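Local coordinates for protein hydrolase (Rhizobium meliloti, PDB 5HOE) that acts as an octameric carbohydrate acetylesterase (Est24), probably cleaving acetyl ester bonds with the chemistry of the SGNH (GDSL-like) hydrolases, at residues T49-A54 with L218-A223; L74-D79 with K111-R116; P155-P160 with I200-I205; V148-P153 with M189-F194; W28-V33 with G66-T71. One frame throughout, in Å; residues are numbered along the deposited sequence. Where two conformers were deposited one is given.

From the N terminus, contact 5 opens first, at 28-33. Contact 1 opens inside its loop at 49-54, so the two cross when contact 5 closes at the end of strand 60-66. Contact 2 follows in series, joining the loops before helices 84-95 and 118-133. Contact 4, which pairs strands 147-152 and 192-195, and contact 3, which joins the loops after those two strands, open and close in the same order and so cross. Contact 1 closes last, packing helix 48-56 on the C-terminal helix 212-229, with contacts 2, 3 and 4 nested within it. Contacts 1 and 4 meet through Ile222 and Phe194, while contact 5 touches both contact 2 and contact 3.

Contact 1: residues T49-A54 with L218-A223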
# COMPACT_ATOMS: atom_id res chain seq x y z
N THR A 49 19.93 18.18 -27.64
CA THR A 49 21.06 17.75 -26.84
C THR A 49 22.34 17.67 -27.68
O THR A 49 23.40 18.15 -27.27
CB THR A 49 20.72 16.39 -26.25
OG1 THR A 49 20.25 15.55 -27.31
CG2 THR A 49 19.64 16.51 -25.14
N GLY A 50 22.25 17.07 -28.88
CA GLY A 50 23.43 16.93 -29.72
C GLY A 50 23.89 18.25 -30.30
O GLY A 50 25.09 18.49 -30.47
N ALA A 51 22.94 19.12 -30.64
CA ALA A 51 23.26 20.47 -31.09
C ALA A 51 23.89 21.30 -29.98
O ALA A 51 24.81 22.09 -30.23
CB ALA A 51 21.99 21.15 -31.61
N MET A 52 23.40 21.17 -28.74
CA MET A 52 24.02 21.85 -27.61
C MET A 52 25.44 21.33 -27.39
O MET A 52 26.38 22.12 -27.19
CB MET A 52 23.18 21.64 -26.35
CG MET A 52 23.71 22.39 -25.13
SD MET A 52 23.06 21.84 -23.55
CE MET A 52 23.63 20.15 -23.46
N ALA A 53 25.62 20.01 -27.48
CA ALA A 53 26.95 19.42 -27.29
C ALA A 53 27.93 19.92 -28.35
O ALA A 53 29.11 20.18 -28.04
CB ALA A 53 26.86 17.90 -27.31
N ALA A 54 27.48 20.04 -29.60
CA ALA A 54 28.36 20.52 -30.65
C ALA A 54 28.84 21.94 -30.37
O ALA A 54 30.02 22.26 -30.54
CB ALA A 54 27.63 20.46 -31.99
N LEU A 218 17.34 25.55 -30.65
CA LEU A 218 17.16 25.43 -29.21
C LEU A 218 18.45 25.00 -28.52
O LEU A 218 18.81 25.54 -27.47
CB LEU A 218 16.05 24.42 -28.92
CG LEU A 218 15.75 24.14 -27.44
CD1 LEU A 218 15.34 25.39 -26.72
CD2 LEU A 218 14.69 23.04 -27.32
N GLY A 219 19.12 23.99 -29.07
CA GLY A 219 20.35 23.51 -28.46
C GLY A 219 21.45 24.56 -28.47
O GLY A 219 22.22 24.68 -27.51
N HIS A 220 21.55 25.33 -29.55
CA HIS A 220 22.53 26.41 -29.56
C HIS A 220 22.24 27.43 -28.47
O HIS A 220 23.16 27.87 -27.76
CB HIS A 220 22.58 27.06 -30.93
CG HIS A 220 23.13 26.17 -32.00
ND1 HIS A 220 23.10 26.51 -33.33
CD2 HIS A 220 23.69 24.94 -31.93
CE1 HIS A 220 23.65 25.53 -34.04
NE2 HIS A 220 24.01 24.57 -33.21
N ALA A 221 20.96 27.78 -28.28
CA ALA A 221 20.64 28.79 -27.27
C ALA A 221 20.86 28.26 -25.87
O ALA A 221 21.29 29.02 -24.98
CB ALA A 221 19.21 29.28 -27.46
N ILE A 222 20.59 26.97 -25.64
CA ILE A 222 20.85 26.40 -24.32
C ILE A 222 22.35 26.32 -24.06
O ILE A 222 22.81 26.58 -22.94
CB ILE A 222 20.14 25.05 -24.17
CG1 ILE A 222 18.61 25.25 -24.22
CG2 ILE A 222 20.55 24.38 -22.87
CD1 ILE A 222 17.77 23.99 -24.13
N ALA A 223 23.14 26.00 -25.09
CA ALA A 223 24.59 25.99 -24.94
C ALA A 223 25.11 27.35 -24.52
O ALA A 223 26.02 27.44 -23.69
CB ALA A 223 25.24 25.59 -26.27
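Ala51 and Met52 on helix 48-56 lie against Gly219 and its neighbours on the C-terminal helix 212-229, a helix-helix pair of the alpha/beta/alpha SGNH fold; the axes of 49-54 and 218-223 approach to 7.2 Å at an angle of 47°. Small residues make so close a crossing possible. Ala51 comes first, its methyl directed at Gly219, where any side chain would collide with Ala51 CB and with the backbone of Met52, so glycine fits. The carbonyl of Ala51 serves the next residue of the partner helix: Ala51 O lies 3.5 Å from His220 CD2, at the edge of the imidazole and in its plane, so it meets a C-H of the ring. Met52 follows, with its CA 4.1 Å from the CA of Gly219 and its CA-H turned to Gly219 O. With CG anti to the backbone N (chi1 -176°), the chain passes the methyl of Ala223, Met52 CG to Ala223 CB being 3.7 Å, and bends at chi3. Unbranched and pliable, methionine suits this place, where it also touches Ile62 of strand 60-66. Its sulfur completes the contact, with Met52 SD 3.6 Å from Ile222 CG2.

Contact 2: residues L74-D79 with K111-R116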
# COMPACT_ATOMS: atom_id res chain seq x y z
N LEU A 74 3.87 13.11 -11.89
CA LEU A 74 2.56 12.47 -11.95
C LEU A 74 2.69 11.02 -12.42
O LEU A 74 3.43 10.73 -13.36
CB LEU A 74 1.66 13.20 -12.95
CG LEU A 74 1.20 14.59 -12.58
CD1 LEU A 74 0.77 15.31 -13.84
CD2 LEU A 74 0.03 14.48 -11.61
N ASP A 75 1.91 10.13 -11.81
CA ASP A 75 1.78 8.77 -12.31
C ASP A 75 0.76 8.75 -13.46
O ASP A 75 -0.38 9.16 -13.28
CB ASP A 75 1.32 7.82 -11.21
CG ASP A 75 2.34 7.63 -10.11
OD1 ASP A 75 3.56 7.78 -10.35
OD2 ASP A 75 1.92 7.31 -8.98
N ASP A 76 1.19 8.29 -14.63
CA ASP A 76 0.27 8.17 -15.76
C ASP A 76 -0.56 6.89 -15.62
O ASP A 76 -0.02 5.82 -15.30
CB ASP A 76 1.07 8.14 -17.07
CG ASP A 76 0.20 8.26 -18.32
OD1 ASP A 76 -0.54 7.31 -18.66
OD2 ASP A 76 0.31 9.29 -19.01
N PRO A 77 -1.87 6.96 -15.88
CA PRO A 77 -2.73 5.80 -15.61
C PRO A 77 -2.41 4.60 -16.47
O PRO A 77 -2.71 3.48 -16.07
CB PRO A 77 -4.15 6.32 -15.87
CG PRO A 77 -4.00 7.53 -16.67
CD PRO A 77 -2.64 8.12 -16.35
N ASN A 78 -1.80 4.79 -17.63
CA ASN A 78 -1.63 3.72 -18.59
C ASN A 78 -0.18 3.27 -18.71
O ASN A 78 0.09 2.32 -19.45
CB ASN A 78 -2.16 4.16 -19.96
CG ASN A 78 -3.68 4.28 -20.01
OD1 ASN A 78 -4.39 4.21 -18.99
ND2 ASN A 78 -4.19 4.47 -21.20
N ASP A 79 0.76 3.91 -18.01
CA ASP A 79 2.17 3.58 -18.20
C ASP A 79 2.93 3.94 -16.93
O ASP A 79 3.04 5.12 -16.59
CB ASP A 79 2.70 4.35 -19.41
CG ASP A 79 4.08 3.94 -19.83
OD1 ASP A 79 4.85 3.46 -18.98
OD2 ASP A 79 4.41 4.13 -21.03
N LYS A 111 -1.86 17.47 -19.95
CA LYS A 111 -2.85 16.60 -20.58
C LYS A 111 -4.17 16.62 -19.83
O LYS A 111 -4.23 16.81 -18.60
CB LYS A 111 -2.31 15.17 -20.67
CG LYS A 111 -1.17 14.99 -21.70
CD LYS A 111 -0.68 13.56 -21.72
CE LYS A 111 0.43 13.33 -22.74
NZ LYS A 111 0.90 11.92 -22.72
N SER A 112 -5.25 16.43 -20.60
CA SER A 112 -6.61 16.58 -20.09
C SER A 112 -6.86 15.70 -18.85
O SER A 112 -7.41 16.16 -17.85
CB SER A 112 -7.59 16.24 -21.20
OG SER A 112 -7.40 14.89 -21.63
N TYR A 113 -6.45 14.44 -18.91
CA TYR A 113 -6.79 13.49 -17.85
C TYR A 113 -5.97 13.67 -16.57
O TYR A 113 -6.26 12.99 -15.58
CB TYR A 113 -6.66 12.07 -18.38
CG TYR A 113 -5.32 11.69 -18.98
CD1 TYR A 113 -4.25 11.34 -18.17
CD2 TYR A 113 -5.13 11.64 -20.35
CE1 TYR A 113 -3.02 10.97 -18.71
CE2 TYR A 113 -3.92 11.26 -20.90
CZ TYR A 113 -2.86 10.93 -20.07
OH TYR A 113 -1.65 10.55 -20.63
N PHE A 114 -4.99 14.58 -16.52
CA PHE A 114 -4.30 14.84 -15.25
C PHE A 114 -4.94 15.95 -14.42
O PHE A 114 -4.73 16.00 -13.20
CB PHE A 114 -2.84 15.21 -15.48
CG PHE A 114 -1.95 14.06 -15.92
CD1 PHE A 114 -1.89 12.88 -15.20
CD2 PHE A 114 -1.11 14.20 -17.03
CE1 PHE A 114 -1.05 11.86 -15.60
CE2 PHE A 114 -0.27 13.19 -17.44
CZ PHE A 114 -0.22 12.02 -16.73
N HIS A 115 -5.69 16.87 -15.03
CA HIS A 115 -6.43 17.90 -14.29
C HIS A 115 -5.52 18.67 -13.33
O HIS A 115 -5.88 18.94 -12.17
CB HIS A 115 -7.63 17.29 -13.56
CG HIS A 115 -8.57 16.58 -14.48
ND1 HIS A 115 -9.49 17.25 -15.26
CD2 HIS A 115 -8.69 15.27 -14.79
CE1 HIS A 115 -10.16 16.38 -15.99
NE2 HIS A 115 -9.70 15.17 -15.72
N ARG A 116 -4.35 19.06 -13.81
CA ARG A 116 -3.38 19.79 -12.99
C ARG A 116 -3.46 21.27 -13.32
O ARG A 116 -3.65 21.65 -14.48
CB ARG A 116 -1.95 19.26 -13.25
CG ARG A 116 -0.91 19.72 -12.26
CD ARG A 116 0.36 18.84 -12.30
NE ARG A 116 0.49 17.95 -11.14
CZ ARG A 116 1.64 17.43 -10.73
NH1 ARG A 116 2.76 17.70 -11.41
NH2 ARG A 116 1.70 16.63 -9.66
O HOH W 1 1.95 11.49 -20.18
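Leu74 to Pro77 and Tyr113 to Arg116 run in nearly opposite directions, 166° apart, yet the CA atoms of Leu74 and Phe114 are 8.0 Å from each other, so side chains and not backbone bonds fill the space between these two loops. Leu74 wedges its branches between two flat groups. Its CD1 sits over one face of Phe114, 3.8 Å from the ring centroid, a CH-pi contact, while Leu74 CG lies over the centre of the Arg116 guanidinium, whose charge is paired with Asp109. Tyr113 CE1 lies over the other face of Phe114 and is 3.7 Å from Pro77 CD; proline, rigid at the second position of a type I turn from Asp76 to Asp79, suits both tasks. Asp76 holds the turn through an Asx turn, Asp76 OD1 accepting from Asn78 N at 3.0 Å. Set opposite the backbone N by a chi1 of -170°, its CG carries the carboxylate across: Tyr113 OH donates to Asp76 OD2 at 2.8 Å, on the syn side and 25° out of the carboxylate plane. A water also donates to OD2 and accepts from Lys111 NZ. Beside the contact, Asn78 and His115 hydrogen-bond to Asn123 and Glu120 of a second subunit. With three donors on its two oxygens and a lysine one water away, the buried carboxylate of Asp76 is likely to stay ionised.

Contact 3: residues P155-P160 with I200-I205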
# COMPACT_ATOMS: atom_id res chain seq x y z
N PRO A 155 5.17 26.84 -25.69
CA PRO A 155 3.74 26.54 -25.61
C PRO A 155 3.29 25.58 -26.71
O PRO A 155 3.86 25.54 -27.80
CB PRO A 155 3.07 27.91 -25.80
CG PRO A 155 4.09 28.91 -25.45
CD PRO A 155 5.42 28.29 -25.81
N LEU A 156 2.22 24.84 -26.41
CA LEU A 156 1.59 23.97 -27.39
C LEU A 156 1.00 24.79 -28.54
O LEU A 156 0.80 26.01 -28.45
CB LEU A 156 0.47 23.18 -26.72
CG LEU A 156 0.91 22.16 -25.67
CD1 LEU A 156 -0.27 21.67 -24.87
CD2 LEU A 156 1.60 20.98 -26.33
N ALA A 157 0.73 24.10 -29.65
CA ALA A 157 0.11 24.68 -30.83
C ALA A 157 -1.17 23.94 -31.18
O ALA A 157 -1.45 22.88 -30.60
CB ALA A 157 1.09 24.63 -32.00
N PRO A 158 -1.99 24.44 -32.10
CA PRO A 158 -3.17 23.69 -32.54
C PRO A 158 -2.75 22.33 -33.08
O PRO A 158 -1.69 22.19 -33.70
CB PRO A 158 -3.76 24.57 -33.64
CG PRO A 158 -3.36 25.97 -33.20
CD PRO A 158 -1.96 25.80 -32.70
N MET A 159 -3.61 21.33 -32.86
CA MET A 159 -3.27 19.94 -33.18
C MET A 159 -4.29 19.35 -34.15
O MET A 159 -5.48 19.23 -33.80
CB MET A 159 -3.25 19.10 -31.91
CG MET A 159 -2.18 19.53 -30.90
SD MET A 159 -2.59 18.88 -29.28
CE MET A 159 -4.04 19.84 -28.89
N PRO A 160 -3.88 18.93 -35.34
CA PRO A 160 -4.85 18.39 -36.29
C PRO A 160 -5.41 17.03 -35.95
O PRO A 160 -6.53 16.73 -36.39
CB PRO A 160 -4.06 18.36 -37.61
CG PRO A 160 -2.61 18.23 -37.16
CD PRO A 160 -2.53 19.07 -35.93
N ILE A 200 12.26 29.69 -29.54
CA ILE A 200 11.64 28.78 -30.50
C ILE A 200 10.14 28.74 -30.26
O ILE A 200 9.62 29.24 -29.26
CB ILE A 200 12.25 27.35 -30.41
CG1 ILE A 200 11.96 26.72 -29.03
CG2 ILE A 200 13.77 27.39 -30.74
CD1 ILE A 200 11.90 25.22 -29.05
N SER A 201 9.44 28.12 -31.21
CA SER A 201 8.02 27.80 -31.08
C SER A 201 7.83 26.32 -31.37
O SER A 201 8.69 25.66 -31.97
CB SER A 201 7.15 28.66 -32.01
OG SER A 201 7.36 28.35 -33.37
N THR A 202 6.69 25.79 -30.93
CA THR A 202 6.33 24.42 -31.29
C THR A 202 5.90 24.40 -32.76
O THR A 202 4.80 24.87 -33.08
CB THR A 202 5.20 23.94 -30.39
OG1 THR A 202 5.62 23.99 -29.02
CG2 THR A 202 4.79 22.50 -30.73
N ASP A 203 6.74 23.87 -33.65
CA ASP A 203 6.52 23.99 -35.08
C ASP A 203 6.22 22.67 -35.79
O ASP A 203 6.06 22.67 -37.02
CB ASP A 203 7.73 24.70 -35.75
CG ASP A 203 9.03 23.93 -35.65
OD1 ASP A 203 9.14 23.00 -34.84
OD2 ASP A 203 9.97 24.32 -36.39
N GLY A 204 6.14 21.56 -35.05
CA GLY A 204 5.86 20.29 -35.70
C GLY A 204 4.42 20.17 -36.14
O GLY A 204 3.51 20.78 -35.57
N ILE A 205 4.20 19.33 -37.17
CA ILE A 205 2.88 19.22 -37.79
C ILE A 205 1.82 18.76 -36.79
O ILE A 205 0.63 19.06 -36.96
CB ILE A 205 2.92 18.33 -39.06
CG1 ILE A 205 1.53 18.22 -39.70
CG2 ILE A 205 3.49 16.95 -38.74
CD1 ILE A 205 0.83 19.56 -39.92
O HOH W 2 5.22 27.47 -29.20
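Thr202 and Pro155 form the tight end of this contact between two loops that run in nearly the same direction, one leaving strand 147-152 and the other strand 192-195. Thr202 OG1 donates to Pro155 O at only 2.6 Å, arriving from above the carbonyl plane. The threonine hydroxyl stands beside its own backbone N (chi1 -59°), which directs both groups at the same carbonyl: one binds directly, while the other is bridged by a water, 2.8 Å from Thr202 N and 2.7 Å from Pro155 O. A valine here would keep much the same bulk but is likely to leave Pro155 O with the water bond and without its hydroxyl mate. Farther along, the packing slackens. Ala157 CB stays 3.9 Å from Thr202 O, and the far end, where both residues are exposed, has one close touch, Pro160 CD to Ile205 O at 3.3 Å, with no hydrogen bond behind it. The second loop continues into Asp206 and His209, which with Ser25 probably form the catalytic triad, as in other SGNH hydrolases, and Ala157 is hydrogen-bonded through its backbone to Gly207. Two donors on the carbonyl of a proline, a residue with no N-H to give, thus fix the loops at one end.

Contact 4: residues V148-P153 with M189-F194; sequences VLVVAP and MKVEFF
Phe194 and Val151 lie side by side and point the same way, the valine methyl CG1 at the edge of the phenyl ring, 4.1 Å from Phe194 CD2. They belong to neighbouring parallel strands, 147-152 and 192-195, the last two of the central sheet, joined by a beta-alpha-beta crossover through helix 171-189. Leu149 is on the same face; a chi1 of 175° turns its branch away from the main-chain nitrogen, and its CD1 leans over the adjacent strand, 3.7 Å from Glu192 CB and close to Phe194 CB. Helix 212-229 covers this face, with Leu218, Ala221 and Ile222 round the Phe194 ring, which suits large apolar residues. On the opposite face Phe193 turns its edge to a small partner, Phe193 CE1 to Ala152 CB being 3.9 Å, and Tyr182 of helix 171-189 touches both. Nearer the start of the strands, the branched side chains of Val148 and Val150 meet Val191, with Val148 CB 3.9 Å from Val191 CG1. Four backbone bonds set this register: Glu192 N to Val148 O, Val150 N to Glu192 O and Phe194 N to Val150 O, each 2.9 Å, and Ala152 N to Phe194 O at 3.1 Å. Leu149 and Val151 hydrogen-bond the other way, to strand 100-104, and Phe193 O, turned away from strand 147-152, takes Lys225 NZ of helix 212-229. Before the strand, Lys190 takes the positive phi of a Schellman motif. The facing N-H and C=O groups of the two strands thus satisfy one another, so the side chains packed on both faces here can be mainly apolar.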
# COMPACT_ATOMS: atom_id res chain seq x y z
N VAL A 148 21.48 23.71 -11.51
CA VAL A 148 20.21 23.36 -12.16
C VAL A 148 19.86 24.44 -13.16
O VAL A 148 19.89 25.64 -12.84
CB VAL A 148 19.06 23.18 -11.15
CG1 VAL A 148 17.76 22.83 -11.87
CG2 VAL A 148 19.39 22.09 -10.15
N LEU A 149 19.49 24.03 -14.38
CA LEU A 149 18.88 24.94 -15.35
C LEU A 149 17.46 24.44 -15.62
O LEU A 149 17.28 23.38 -16.21
CB LEU A 149 19.70 24.99 -16.63
CG LEU A 149 19.10 25.81 -17.78
CD1 LEU A 149 18.89 27.29 -17.40
CD2 LEU A 149 19.96 25.68 -19.02
N VAL A 150 16.48 25.22 -15.17
CA VAL A 150 15.07 24.95 -15.45
C VAL A 150 14.74 25.52 -16.82
O VAL A 150 15.01 26.70 -17.09
CB VAL A 150 14.18 25.60 -14.37
CG1 VAL A 150 12.70 25.47 -14.73
CG2 VAL A 150 14.46 24.98 -13.00
N VAL A 151 14.16 24.71 -17.69
CA VAL A 151 13.77 25.15 -19.03
C VAL A 151 12.26 25.04 -19.15
O VAL A 151 11.70 23.94 -19.06
CB VAL A 151 14.45 24.33 -20.13
CG1 VAL A 151 14.06 24.80 -21.54
CG2 VAL A 151 15.96 24.40 -19.96
N ALA A 152 11.61 26.18 -19.38
CA ALA A 152 10.19 26.12 -19.69
C ALA A 152 10.03 25.70 -21.14
O ALA A 152 10.67 26.29 -22.03
CB ALA A 152 9.52 27.48 -19.47
N PRO A 153 9.24 24.67 -21.43
CA PRO A 153 9.05 24.25 -22.82
C PRO A 153 8.26 25.29 -23.59
O PRO A 153 7.57 26.13 -23.00
CB PRO A 153 8.25 22.94 -22.67
CG PRO A 153 7.48 23.15 -21.39
CD PRO A 153 8.41 23.90 -20.49
N MET A 189 14.12 29.30 -5.77
CA MET A 189 15.05 28.23 -5.42
C MET A 189 16.51 28.58 -5.74
O MET A 189 17.40 27.77 -5.46
CB MET A 189 14.64 26.91 -6.09
CG MET A 189 13.29 26.40 -5.62
SD MET A 189 12.92 24.73 -6.17
CE MET A 189 13.96 23.75 -5.10
N LYS A 190 16.77 29.77 -6.30
CA LYS A 190 18.12 30.27 -6.58
C LYS A 190 18.87 29.38 -7.58
O LYS A 190 20.06 29.07 -7.42
CB LYS A 190 18.91 30.52 -5.28
CG LYS A 190 18.15 31.37 -4.23
CD LYS A 190 18.00 32.84 -4.67
CE LYS A 190 17.11 33.67 -3.71
NZ LYS A 190 15.66 33.30 -3.79
N VAL A 191 18.17 28.96 -8.64
CA VAL A 191 18.78 28.21 -9.74
C VAL A 191 18.63 28.98 -11.05
O VAL A 191 18.10 30.10 -11.08
CB VAL A 191 18.21 26.78 -9.83
CG1 VAL A 191 18.48 25.99 -8.54
CG2 VAL A 191 16.72 26.79 -10.16
N GLU A 192 19.08 28.38 -12.14
CA GLU A 192 19.08 29.09 -13.42
C GLU A 192 17.80 28.79 -14.19
O GLU A 192 17.13 27.79 -13.95
CB GLU A 192 20.29 28.67 -14.26
CG GLU A 192 21.64 28.82 -13.54
CD GLU A 192 22.01 30.25 -13.23
OE1 GLU A 192 21.69 31.16 -14.03
OE2 GLU A 192 22.63 30.48 -12.17
N PHE A 193 17.46 29.69 -15.13
CA PHE A 193 16.22 29.60 -15.88
C PHE A 193 16.41 30.00 -17.35
O PHE A 193 17.13 30.95 -17.66
CB PHE A 193 15.12 30.51 -15.31
CG PHE A 193 13.88 30.54 -16.15
CD1 PHE A 193 13.06 29.43 -16.25
CD2 PHE A 193 13.53 31.68 -16.86
CE1 PHE A 193 11.93 29.43 -17.03
CE2 PHE A 193 12.39 31.70 -17.65
CZ PHE A 193 11.57 30.57 -17.72
N PHE A 194 15.72 29.27 -18.24
CA PHE A 194 15.69 29.58 -19.67
C PHE A 194 14.31 29.30 -20.24
O PHE A 194 13.79 28.20 -20.07
CB PHE A 194 16.74 28.77 -20.45
CG PHE A 194 16.69 29.01 -21.93
CD1 PHE A 194 17.02 30.26 -22.45
CD2 PHE A 194 16.27 28.02 -22.81
CE1 PHE A 194 16.95 30.49 -23.81
CE2 PHE A 194 16.21 28.26 -24.16
CZ PHE A 194 16.55 29.49 -24.66

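Contact 5: residues W28-V33 with G66-T71. With PO4 (phosphate ion), chain E.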
# COMPACT_ATOMS: atom_id res chain seq x y z
N TRP A 28 14.03 13.38 -25.93
CA TRP A 28 14.25 12.11 -26.64
C TRP A 28 14.40 12.34 -28.14
O TRP A 28 15.27 11.74 -28.79
CB TRP A 28 13.08 11.15 -26.37
CG TRP A 28 13.26 9.79 -27.01
CD1 TRP A 28 14.10 8.80 -26.59
CD2 TRP A 28 12.60 9.29 -28.19
NE1 TRP A 28 14.00 7.71 -27.42
CE2 TRP A 28 13.10 7.99 -28.42
CE3 TRP A 28 11.65 9.82 -29.08
CZ2 TRP A 28 12.68 7.20 -29.49
CZ3 TRP A 28 11.24 9.03 -30.15
CH2 TRP A 28 11.76 7.74 -30.34
N GLY A 29 13.57 13.21 -28.71
CA GLY A 29 13.69 13.56 -30.12
C GLY A 29 12.62 12.92 -30.99
O GLY A 29 12.93 12.31 -32.02
N TRP A 30 11.37 13.10 -30.59
CA TRP A 30 10.22 12.59 -31.33
C TRP A 30 10.05 13.36 -32.64
O TRP A 30 9.81 14.57 -32.63
CB TRP A 30 8.97 12.75 -30.47
CG TRP A 30 7.67 12.30 -31.07
CD1 TRP A 30 6.99 12.87 -32.09
CD2 TRP A 30 6.87 11.19 -30.62
NE1 TRP A 30 5.83 12.18 -32.33
CE2 TRP A 30 5.74 11.14 -31.45
CE3 TRP A 30 7.03 10.23 -29.62
CZ2 TRP A 30 4.75 10.16 -31.30
CZ3 TRP A 30 6.07 9.25 -29.48
CH2 TRP A 30 4.94 9.23 -30.32
N ILE A 31 10.07 12.66 -33.76
CA ILE A 31 9.88 13.31 -35.06
C ILE A 31 8.39 13.48 -35.31
O ILE A 31 7.66 12.48 -35.38
CB ILE A 31 10.50 12.48 -36.20
CG1 ILE A 31 11.99 12.27 -35.97
CG2 ILE A 31 10.26 13.19 -37.55
CD1 ILE A 31 12.63 11.30 -36.98
N PRO A 32 7.88 14.69 -35.48
CA PRO A 32 6.45 14.83 -35.74
C PRO A 32 6.09 14.24 -37.10
O PRO A 32 6.81 14.42 -38.08
CB PRO A 32 6.21 16.34 -35.70
CG PRO A 32 7.54 16.96 -35.89
CD PRO A 32 8.59 15.99 -35.47
N VAL A 33 4.95 13.53 -37.15
CA VAL A 33 4.56 12.83 -38.38
C VAL A 33 3.05 12.89 -38.59
O VAL A 33 2.26 12.94 -37.64
CB VAL A 33 5.04 11.36 -38.44
CG1 VAL A 33 6.57 11.27 -38.49
CG2 VAL A 33 4.48 10.54 -37.28
N GLY A 66 15.96 11.45 -21.89
CA GLY A 66 14.68 11.88 -22.42
C GLY A 66 13.75 10.69 -22.57
O GLY A 66 14.13 9.65 -23.11
N LEU A 67 12.52 10.86 -22.12
CA LEU A 67 11.53 9.79 -22.17
C LEU A 67 10.21 10.36 -22.66
O LEU A 67 9.62 11.24 -22.03
CB LEU A 67 11.36 9.14 -20.80
CG LEU A 67 10.27 8.08 -20.69
CD1 LEU A 67 10.58 6.89 -21.58
CD2 LEU A 67 10.13 7.65 -19.22
N SER A 68 9.74 9.86 -23.81
CA SER A 68 8.46 10.31 -24.33
C SER A 68 7.36 10.13 -23.29
O SER A 68 7.33 9.13 -22.56
CB SER A 68 8.12 9.51 -25.59
OG SER A 68 9.06 9.81 -26.60
N ALA A 69 6.46 11.11 -23.22
CA ALA A 69 5.29 11.13 -22.33
C ALA A 69 5.62 11.36 -20.85
O ALA A 69 4.69 11.36 -20.00
CB ALA A 69 4.38 9.90 -22.50
N ARG A 70 6.87 11.63 -20.52
CA ARG A 70 7.26 11.86 -19.13
C ARG A 70 6.66 13.13 -18.56
O ARG A 70 6.63 14.19 -19.22
CB ARG A 70 8.79 11.93 -19.01
CG ARG A 70 9.30 12.24 -17.60
CD ARG A 70 10.80 12.25 -17.56
NE ARG A 70 11.35 10.93 -17.30
CZ ARG A 70 12.54 10.51 -17.72
NH1 ARG A 70 13.32 11.23 -18.52
NH2 ARG A 70 12.95 9.32 -17.34
N THR A 71 6.18 13.03 -17.32
CA THR A 71 5.64 14.14 -16.54
C THR A 71 6.66 14.60 -15.48
O THR A 71 7.63 13.91 -15.17
CB THR A 71 4.38 13.70 -15.79
OG1 THR A 71 4.74 12.77 -14.75
CG2 THR A 71 3.36 13.09 -16.74
P PO4 E . 5.30 13.79 -25.50
O1 PO4 E . 6.38 13.73 -24.45
O2 PO4 E . 4.90 15.23 -25.70
O3 PO4 E . 5.57 13.11 -26.81
O4 PO4 E . 4.12 12.98 -25.09
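The probable active-site pocket of this SGNH hydrolase is bordered here by two loops, in which Trp28 and Trp30 meet Ser68. The hydroxyl touches both indoles, in the corner they make: Ser68 OG is 3.6 Å from Trp28 CE3 and 3.7 Å from Trp30 CE3, in the latter case at the ring edge and near its plane. A small residue suits this spot, walled by two large ones. A chi1 of -177° swings the Trp28 indole away from its main-chain nitrogen and brings CD1 of its pyrrole ring to 3.6 Å from Gly66 O. The backbones also come close, the CA atoms of Trp28 and Gly66 being 4.2 Å apart; a side chain on Gly66 would strike Trp28 N. Gly29 then turns the chain at a phi of 105°, natural for glycine. Trp28 NE1 makes a weak hydrogen bond to Leu96 O of a neighbouring subunit. Replacing this indole by the methyl of an alanine is likely to open a gap beside Gly66, strip one wall from Ser68 and lose that bond. Beyond Ser68, a type II turn from Leu67 to Arg70 presents Ala69 N to a bound phosphate, probably from the crystallisation liquor, at 2.9 Å from its O1. Ser25 N, Ala69 N and Asn108 ND2 are consistent with the oxyanion hole of this family; His209 NE2 also binds the ion, and Trp30 stacks on His209. The contact therefore joins the C-terminal ends of helix 25-28 and of strand 60-66, next to strand 17-23, whose Gly23 hydrogen-bonds to Leu67 and Arg70.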